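Tail fiber protein (Acinetobacter phage AM24, PDB 5W5P) probably recognises and degrades the capsular polysaccharide of Acinetobacter baumannii as a trimeric phage tailspike built round a parallel beta-helix. Local coordinates at residues 475-480 against 575-580; 494-499 against 515-520; 519-524 against 535-540. All blocks are in the same frame, centred on the assembly; numbering follows the deposited sequence.

Contact 1: 475-480 against 575-580; sequences EIDTNL and GTKYLL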
loop_
_atom_site.group_PDB
_atom_site.type_symbol
_atom_site.label_atom_id
_atom_site.label_comp_id
_atom_site.label_asym_id
_atom_site.label_seq_id
_atom_site.Cartn_x
_atom_site.Cartn_y
_atom_site.Cartn_z
ATOM N N GLU A 475 -13.423 38.509 -17.990
ATOM C CA GLU A 475 -14.776 38.432 -17.455
ATOM C C GLU A 475 -14.783 37.437 -16.306
ATOM O O GLU A 475 -14.415 36.272 -16.488
ATOM C CB GLU A 475 -15.765 38.025 -18.546
ATOM C CG GLU A 475 -17.182 37.804 -18.047
ATOM C CD GLU A 475 -18.101 37.284 -19.132
ATOM O OE1 GLU A 475 -18.461 36.089 -19.090
ATOM O OE2 GLU A 475 -18.465 38.069 -20.030
ATOM N N ILE A 476 -15.183 37.897 -15.130
ATOM C CA ILE A 476 -15.324 37.039 -13.965
ATOM C C ILE A 476 -16.798 36.989 -13.587
ATOM O O ILE A 476 -17.589 37.865 -13.949
ATOM C CB ILE A 476 -14.465 37.524 -12.779
ATOM C CG1 ILE A 476 -14.985 38.861 -12.254
ATOM C CG2 ILE A 476 -12.998 37.639 -13.191
ATOM C CD1 ILE A 476 -14.140 39.447 -11.148
ATOM N N ASP A 477 -17.172 35.943 -12.853
ATOM C CA ASP A 477 -18.558 35.743 -12.452
ATOM C C ASP A 477 -18.650 35.531 -10.949
ATOM O O ASP A 477 -17.767 34.920 -10.339
ATOM C CB ASP A 477 -19.186 34.552 -13.185
ATOM C CG ASP A 477 -20.683 34.712 -13.381
ATOM O OD1 ASP A 477 -21.335 35.355 -12.531
ATOM O OD2 ASP A 477 -21.206 34.197 -14.392
ATOM N N THR A 478 -19.730 36.043 -10.359
ATOM C CA THR A 478 -19.987 35.920 -8.929
ATOM C C THR A 478 -21.219 35.073 -8.633
ATOM O O THR A 478 -21.635 34.987 -7.471
ATOM C CB THR A 478 -20.152 37.307 -8.298
ATOM O OG1 THR A 478 -21.357 37.917 -8.782
ATOM C CG2 THR A 478 -18.968 38.197 -8.644
ATOM N N ASN A 479 -21.804 34.441 -9.654
ATOM C CA ASN A 479 -23.085 33.761 -9.481
ATOM C C ASN A 479 -22.983 32.606 -8.491
ATOM O O ASN A 479 -23.935 32.327 -7.754
ATOM C CB ASN A 479 -23.599 33.266 -10.834
ATOM C CG ASN A 479 -22.729 32.169 -11.431
ATOM O OD1 ASN A 479 -21.502 32.263 -11.428
ATOM N ND2 ASN A 479 -23.365 31.117 -11.941
ATOM N N LEU A 480 -21.841 31.920 -8.459
ATOM C CA LEU A 480 -21.673 30.822 -7.515
ATOM C C LEU A 480 -21.354 31.322 -6.110
ATOM O O LEU A 480 -21.681 30.642 -5.132
ATOM C CB LEU A 480 -20.590 29.867 -8.019
ATOM C CG LEU A 480 -20.930 29.284 -9.394
ATOM C CD1 LEU A 480 -19.883 28.299 -9.851
ATOM C CD2 LEU A 480 -22.310 28.638 -9.389
ATOM N N GLY A 575 -25.288 41.457 -15.133
ATOM C CA GLY A 575 -25.916 40.385 -14.390
ATOM C C GLY A 575 -25.162 40.123 -13.106
ATOM O O GLY A 575 -25.143 40.969 -12.207
ATOM N N THR A 576 -24.529 38.955 -13.011
ATOM C CA THR A 576 -23.631 38.643 -11.913
ATOM C C THR A 576 -22.167 38.725 -12.323
ATOM O O THR A 576 -21.287 38.559 -11.472
ATOM C CB THR A 576 -23.934 37.245 -11.356
ATOM O OG1 THR A 576 -24.034 36.309 -12.436
ATOM C CG2 THR A 576 -25.238 37.254 -10.568
ATOM N N LYS A 577 -21.886 38.981 -13.597
ATOM C CA LYS A 577 -20.524 38.996 -14.101
ATOM C C LYS A 577 -19.916 40.390 -13.994
ATOM O O LYS A 577 -20.612 41.396 -13.831
ATOM C CB LYS A 577 -20.478 38.517 -15.554
ATOM C CG LYS A 577 -21.059 37.131 -15.762
ATOM C CD LYS A 577 -21.082 36.736 -17.226
ATOM C CE LYS A 577 -21.808 35.416 -17.423
ATOM N NZ LYS A 577 -22.177 35.199 -18.848
ATOM N N TYR A 578 -18.590 40.435 -14.094
ATOM C CA TYR A 578 -17.844 41.685 -14.136
ATOM C C TYR A 578 -16.934 41.646 -15.353
ATOM O O TYR A 578 -16.144 40.711 -15.511
ATOM C CB TYR A 578 -17.037 41.898 -12.853
ATOM C CG TYR A 578 -17.848 42.526 -11.740
ATOM C CD1 TYR A 578 -18.606 41.740 -10.883
ATOM C CD2 TYR A 578 -17.864 43.907 -11.553
ATOM C CE1 TYR A 578 -19.355 42.303 -9.870
ATOM C CE2 TYR A 578 -18.615 44.482 -10.540
ATOM C CZ TYR A 578 -19.357 43.671 -9.702
ATOM O OH TYR A 578 -20.106 44.217 -8.685
ATOM N N LEU A 579 -17.068 42.646 -16.220
ATOM C CA LEU A 579 -16.213 42.782 -17.391
ATOM C C LEU A 579 -15.060 43.715 -17.045
ATOM O O LEU A 579 -15.283 44.881 -16.706
ATOM C CB LEU A 579 -17.001 43.330 -18.582
ATOM C CG LEU A 579 -18.401 42.777 -18.866
ATOM C CD1 LEU A 579 -18.996 43.471 -20.081
ATOM C CD2 LEU A 579 -18.367 41.273 -19.077
ATOM N N LEU A 580 -13.836 43.203 -17.122
ATOM C CA LEU A 580 -12.648 44.023 -16.919
ATOM C C LEU A 580 -12.185 44.568 -18.264
ATOM O O LEU A 580 -12.115 43.828 -19.251
ATOM C CB LEU A 580 -11.539 43.210 -16.251
ATOM C CG LEU A 580 -11.811 42.774 -14.807
ATOM C CD1 LEU A 580 -12.457 41.396 -14.773
ATOM C CD2 LEU A 580 -10.534 42.787 -13.981
HETATM O O HOH W 1 -23.821 34.462 -14.928
#
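Glu475, the residue most covered here, lies alongside Leu579, and the two side chains point the same way in a non-hydrogen-bonded antiparallel pair. The Glu475 chain is extended, CG anti to the backbone N (chi1 175°), which carries the carboxylate out over Lys577: Glu475 OE1 sits 3.3 Å from Lys577 CD, while the salt bridge from Glu475 OE1 to Lys577 NZ is long at 3.8 Å. The stronger partner of that carboxylate is Thr623. Thr576 closes the other end of the pairing. Its OG1 donates to Asp477 OD1 over 2.9 Å on the syn lone pair, and a water bridges the same hydroxyl to Asp477 OD2. Asp477 OD1 also takes the N-H of Asn479 from above the carboxylate plane, an Asx turn where the strand gives way to the next turn of chain. Thr576 O is gripped twice by Thr478, through N and through OG1, the hydroxyl bond being 2.8 Å. On the reverse face Ile476 CG1 packs 3.7 Å from Tyr578 CB. Strand 470-477 runs antiparallel between 577-582 and the C-terminal strand 621-622, with 569-574 flanking 577-582 on its far edge, and strand 535-546 packs against Thr478 and Tyr578.

Contact 2: 494-499 against 515-520; sequences ADMNIF and AKVSLV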
loop_
_atom_site.group_PDB
_atom_site.type_symbol
_atom_site.label_atom_id
_atom_site.label_comp_id
_atom_site.label_asym_id
_atom_site.label_seq_id
_atom_site.Cartn_x
_atom_site.Cartn_y
_atom_site.Cartn_z
ATOM N N ALA A 494 -8.593 38.315 -4.269
ATOM C CA ALA A 494 -7.949 37.550 -5.326
ATOM C C ALA A 494 -7.048 38.454 -6.153
ATOM O O ALA A 494 -7.238 39.673 -6.213
ATOM C CB ALA A 494 -8.983 36.870 -6.232
ATOM N N ASP A 495 -6.061 37.827 -6.790
ATOM C CA ASP A 495 -5.218 38.442 -7.802
ATOM C C ASP A 495 -5.585 37.892 -9.176
ATOM O O ASP A 495 -6.119 36.788 -9.303
ATOM C CB ASP A 495 -3.732 38.180 -7.527
ATOM C CG ASP A 495 -3.247 38.827 -6.244
ATOM O OD1 ASP A 495 -3.934 39.732 -5.722
ATOM O OD2 ASP A 495 -2.170 38.423 -5.756
HETATM N N MSE A 496 -5.285 38.672 -10.208
HETATM C CA MSE A 496 -5.538 38.260 -11.583
HETATM C C MSE A 496 -4.313 38.479 -12.468
HETATM O O MSE A 496 -3.764 39.580 -12.523
HETATM C CB MSE A 496 -6.724 39.024 -12.168
HETATM C CG MSE A 496 -8.087 38.531 -11.734
HETATM SE SE MSE A 496 -9.520 39.551 -12.596
HETATM C CE MSE A 496 -9.654 38.558 -14.273
ATOM N N ASN A 497 -3.888 37.425 -13.155
ATOM C CA ASN A 497 -2.850 37.502 -14.181
ATOM C C ASN A 497 -3.540 37.294 -15.525
ATOM O O ASN A 497 -3.907 36.168 -15.875
ATOM C CB ASN A 497 -1.760 36.461 -13.941
ATOM C CG ASN A 497 -0.564 36.646 -14.858
ATOM O OD1 ASN A 497 0.389 37.352 -14.521
ATOM N ND2 ASN A 497 -0.610 36.016 -16.030
ATOM N N ILE A 498 -3.722 38.378 -16.274
ATOM C CA ILE A 498 -4.461 38.344 -17.536
ATOM C C ILE A 498 -3.435 38.433 -18.661
ATOM O O ILE A 498 -3.027 39.516 -19.075
ATOM C CB ILE A 498 -5.501 39.460 -17.618
ATOM C CG1 ILE A 498 -6.356 39.489 -16.347
ATOM C CG2 ILE A 498 -6.370 39.292 -18.860
ATOM C CD1 ILE A 498 -7.238 40.707 -16.243
ATOM N N PHE A 499 -3.019 37.273 -19.167
ATOM C CA PHE A 499 -2.123 37.208 -20.318
ATOM C C PHE A 499 -2.947 37.430 -21.582
ATOM O O PHE A 499 -3.765 36.583 -21.956
ATOM C CB PHE A 499 -1.391 35.869 -20.357
ATOM C CG PHE A 499 -0.502 35.689 -21.565
ATOM C CD1 PHE A 499 0.120 36.774 -22.164
ATOM C CD2 PHE A 499 -0.285 34.431 -22.098
ATOM C CE1 PHE A 499 0.934 36.605 -23.269
ATOM C CE2 PHE A 499 0.530 34.259 -23.204
ATOM C CZ PHE A 499 1.140 35.347 -23.788
ATOM N N ALA A 515 -1.742 41.971 -17.587
ATOM C CA ALA A 515 -2.248 42.877 -16.567
ATOM C C ALA A 515 -2.273 42.176 -15.218
ATOM O O ALA A 515 -2.613 40.991 -15.126
ATOM C CB ALA A 515 -3.654 43.374 -16.917
ATOM N N LYS A 516 -1.911 42.909 -14.172
ATOM C CA LYS A 516 -2.011 42.435 -12.798
ATOM C C LYS A 516 -3.131 43.201 -12.107
ATOM O O LYS A 516 -3.059 44.429 -11.977
ATOM C CB LYS A 516 -0.685 42.622 -12.062
ATOM C CG LYS A 516 0.534 42.141 -12.839
ATOM C CD LYS A 516 0.469 40.648 -13.110
ATOM C CE LYS A 516 0.487 39.858 -11.807
ATOM N NZ LYS A 516 0.556 38.378 -12.014
ATOM N N VAL A 517 -4.166 42.481 -11.675
ATOM C CA VAL A 517 -5.350 43.076 -11.065
ATOM C C VAL A 517 -5.526 42.505 -9.665
ATOM O O VAL A 517 -5.219 41.333 -9.421
ATOM C CB VAL A 517 -6.610 42.826 -11.922
ATOM C CG1 VAL A 517 -7.834 43.454 -11.281
ATOM C CG2 VAL A 517 -6.411 43.377 -13.325
ATOM N N SER A 518 -6.012 43.339 -8.748
ATOM C CA SER A 518 -6.373 42.924 -7.400
ATOM C C SER A 518 -7.861 43.177 -7.184
ATOM O O SER A 518 -8.396 44.195 -7.634
ATOM C CB SER A 518 -5.541 43.677 -6.354
ATOM O OG SER A 518 -5.537 43.002 -5.108
ATOM N N LEU A 519 -8.531 42.244 -6.500
ATOM C CA LEU A 519 -9.976 42.284 -6.315
ATOM C C LEU A 519 -10.346 42.116 -4.850
ATOM O O LEU A 519 -9.637 41.461 -4.082
ATOM C CB LEU A 519 -10.691 41.175 -7.101
ATOM C CG LEU A 519 -10.334 40.955 -8.561
ATOM C CD1 LEU A 519 -11.044 39.723 -9.083
ATOM C CD2 LEU A 519 -10.732 42.169 -9.351
ATOM N N VAL A 520 -11.493 42.680 -4.484
ATOM C CA VAL A 520 -12.153 42.385 -3.218
ATOM C C VAL A 520 -13.625 42.122 -3.517
ATOM O O VAL A 520 -14.246 42.858 -4.290
ATOM C CB VAL A 520 -11.983 43.530 -2.197
ATOM C CG1 VAL A 520 -12.336 44.876 -2.825
ATOM C CG2 VAL A 520 -12.809 43.270 -0.944
HETATM O O HOH W 2 -5.690 40.804 -3.704
#
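Met496, a selenomethionine, and Val517 face each other as a hydrogen-bonded antiparallel pair, their CB atoms 3.8 Å apart, in the hairpin of strands 492-503 and 509-523. The Met496 chain leaves CB with CG beside the backbone N (chi1 -78°), runs straight through chi2 and bends at chi3; its end leads away from Val517, and Met496 SE lies 3.8 Å from Leu519 CD1, the two side chains crossing at a slant. Two residues on, Ile498 crosses Val517 obliquely, Ile498 CD1 meeting Val517 CG2 at 4.0 Å. Ala494 and Ala515, small residues at the two ends of the row, share this apolar face.

The opposite face is polar. Lys516 folds back on itself, bent at chi2 and chi3 (-62° and -63°), which brings NZ over to Asn497 instead of out along the strand. Lys516 NZ donates to Asn497 OD1 across 2.7 Å, in the plane of the amide and on a lone pair of the oxygen; Asn497 ND2 turns to Thr493 of the second subunit. Asp495 and Ser518 form a non-hydrogen-bonded pair whose side chains do not bond directly; a water lies between them, 2.6 Å from Ser518 OG and 2.9 Å from Asp495 OD1. Backbone bonds join Ala494 with Leu519 (Ala494 N to Leu519 O being weak), Met496 with Val517 and Ile498 with Ala515.

The two faces therefore have different chemistry. The apolar one packs on Ala474 and Ile476 of strand 470-477. The polar one meets the other chains: Lys516 NZ forms a salt bridge with Asp495 of the second subunit, and Asp495 with Lys516 of the third, while Asp495 OD2 bonds Tyr608 of its own chain. This cyclic pairing of lysine and aspartate would tend to stabilise both charges and to tie the three chains together.

Contact 3: 519-524 against 535-540; sequences LVVQGS and VYVAAS
Val521 and Val537 lie side by side and point the same way, Val521 CG2 meeting Val537 CG2 at 4.0 Å. Both place CG1 anti to the backbone N (chi1 -165° in Val521), with CG2 beside that nitrogen. Val521 CG1 also reaches Val535, 4.0 Å from Val535 CB. Along the same face Leu519 CD2 lies 3.5 Å from Ala539 CB. Val520, on the reverse face, adopts a different rotamer: its CG1 stands between the backbone N and the carbonyl carbon (chi1 49°), beside Ala538 CB. Tyr536 follows on that face, its CD2 3.4 Å from Gln522 O, and its hydroxyl bonds to Val551 O of the third subunit. Gln522 bends at chi2 (76°), and Gln522 NE2 donates to Gly523 O over 2.9 Å; that oxygen lies near the Gln522 amide plane, while NE2 stands above the carbonyl plane and also bonds Glu525. This is the hairpin of strands 509-523 and 535-546, the latter an edge strand of its sheet within the chain. Helix 479-483 covers Val521 and Val535, strand 569-574 lies against Ala539, strand 492-503 flanks 509-523, and the third subunit covers the face bearing Val520 and Tyr536.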
loop_
_atom_site.group_PDB
_atom_site.type_symbol
_atom_site.label_atom_id
_atom_site.label_comp_id
_atom_site.label_asym_id
_atom_site.label_seq_id
_atom_site.Cartn_x
_atom_site.Cartn_y
_atom_site.Cartn_z
ATOM N N LEU A 519 -8.531 42.244 -6.500
ATOM C CA LEU A 519 -9.976 42.284 -6.315
ATOM C C LEU A 519 -10.346 42.116 -4.850
ATOM O O LEU A 519 -9.637 41.461 -4.082
ATOM C CB LEU A 519 -10.691 41.175 -7.101
ATOM C CG LEU A 519 -10.334 40.955 -8.561
ATOM C CD1 LEU A 519 -11.044 39.723 -9.083
ATOM C CD2 LEU A 519 -10.732 42.169 -9.351
ATOM N N VAL A 520 -11.493 42.680 -4.484
ATOM C CA VAL A 520 -12.153 42.385 -3.218
ATOM C C VAL A 520 -13.625 42.122 -3.517
ATOM O O VAL A 520 -14.246 42.858 -4.290
ATOM C CB VAL A 520 -11.983 43.530 -2.197
ATOM C CG1 VAL A 520 -12.336 44.876 -2.825
ATOM C CG2 VAL A 520 -12.809 43.270 -0.944
ATOM N N VAL A 521 -14.173 41.054 -2.937
ATOM C CA VAL A 521 -15.565 40.660 -3.139
ATOM C C VAL A 521 -16.268 40.680 -1.788
ATOM O O VAL A 521 -15.798 40.048 -0.835
ATOM C CB VAL A 521 -15.670 39.264 -3.790
ATOM C CG1 VAL A 521 -17.077 39.021 -4.322
ATOM C CG2 VAL A 521 -14.641 39.110 -4.902
ATOM N N GLN A 522 -17.391 41.394 -1.705
ATOM C CA GLN A 522 -18.121 41.499 -0.447
ATOM C C GLN A 522 -19.575 41.867 -0.715
ATOM O O GLN A 522 -19.861 42.748 -1.533
ATOM C CB GLN A 522 -17.482 42.537 0.487
ATOM C CG GLN A 522 -18.279 42.838 1.765
ATOM C CD GLN A 522 -18.155 41.743 2.824
ATOM O OE1 GLN A 522 -17.050 41.307 3.166
ATOM N NE2 GLN A 522 -19.292 41.299 3.354
ATOM N N GLY A 523 -20.483 41.194 -0.010
ATOM C CA GLY A 523 -21.900 41.468 -0.059
ATOM C C GLY A 523 -22.454 41.710 1.334
ATOM O O GLY A 523 -21.770 42.223 2.224
ATOM N N SER A 524 -23.715 41.329 1.513
ATOM C CA SER A 524 -24.356 41.458 2.814
ATOM C C SER A 524 -23.783 40.431 3.786
ATOM O O SER A 524 -23.704 39.239 3.472
ATOM C CB SER A 524 -25.867 41.277 2.677
ATOM O OG SER A 524 -26.390 42.119 1.663
ATOM N N VAL A 535 -23.150 40.022 -4.575
ATOM C CA VAL A 535 -21.849 40.384 -4.028
ATOM C C VAL A 535 -21.137 41.271 -5.040
ATOM O O VAL A 535 -21.252 41.065 -6.253
ATOM C CB VAL A 535 -21.000 39.144 -3.682
ATOM C CG1 VAL A 535 -21.557 38.462 -2.437
ATOM C CG2 VAL A 535 -20.943 38.186 -4.863
ATOM N N TYR A 536 -20.400 42.254 -4.541
ATOM C CA TYR A 536 -19.833 43.296 -5.379
ATOM C C TYR A 536 -18.317 43.179 -5.433
ATOM O O TYR A 536 -17.680 42.679 -4.501
ATOM C CB TYR A 536 -20.257 44.674 -4.869
ATOM C CG TYR A 536 -21.732 44.733 -4.535
ATOM C CD1 TYR A 536 -22.684 44.892 -5.538
ATOM C CD2 TYR A 536 -22.177 44.613 -3.223
ATOM C CE1 TYR A 536 -24.037 44.940 -5.246
ATOM C CE2 TYR A 536 -23.530 44.658 -2.921
ATOM C CZ TYR A 536 -24.455 44.821 -3.940
ATOM O OH TYR A 536 -25.803 44.869 -3.656
ATOM N N VAL A 537 -17.748 43.641 -6.546
ATOM C CA VAL A 537 -16.322 43.542 -6.818
ATOM C C VAL A 537 -15.761 44.938 -7.043
ATOM O O VAL A 537 -16.373 45.762 -7.733
ATOM C CB VAL A 537 -16.040 42.645 -8.043
ATOM C CG1 VAL A 537 -14.567 42.711 -8.434
ATOM C CG2 VAL A 537 -16.469 41.210 -7.771
ATOM N N ALA A 538 -14.596 45.201 -6.456
ATOM C CA ALA A 538 -13.783 46.365 -6.778
ATOM C C ALA A 538 -12.428 45.875 -7.269
ATOM O O ALA A 538 -11.795 45.038 -6.619
ATOM C CB ALA A 538 -13.617 47.284 -5.567
ATOM N N ALA A 539 -11.997 46.384 -8.417
ATOM C CA ALA A 539 -10.754 45.980 -9.052
ATOM C C ALA A 539 -9.777 47.148 -9.109
ATOM O O ALA A 539 -10.168 48.316 -9.123
ATOM C CB ALA A 539 -11.008 45.458 -10.471
ATOM N N SER A 540 -8.491 46.814 -9.164
ATOM C CA SER A 540 -7.453 47.826 -9.283
ATOM C C SER A 540 -6.314 47.264 -10.118
ATOM O O SER A 540 -5.841 46.157 -9.855
ATOM C CB SER A 540 -6.947 48.255 -7.906
ATOM O OG SER A 540 -6.022 49.316 -8.013
#

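How the contacts relate
All three contacts sit in the C-terminal domain, beyond the parallel beta-helix. Contacts 2 and 3 are successive hairpins of one antiparallel sheet, sharing strand 509-523, with centres about 13 Å apart. Both are nested in the chain that contact 1 closes, and contact 1 belongs to a second antiparallel sheet facing the first, its centre about 14 Å from contact 2 and 11 Å from contact 3. Ile476 and Leu580 pack on Met496, Leu519 and Val517 between the sheets, and Tyr578 OH hydrogen-bonds weakly to Val537 N in contact 3. Contacts 2 and 3 both turn their other face to the third subunit, and contact 2 also to the second, consistent with a domain that joins the trimer.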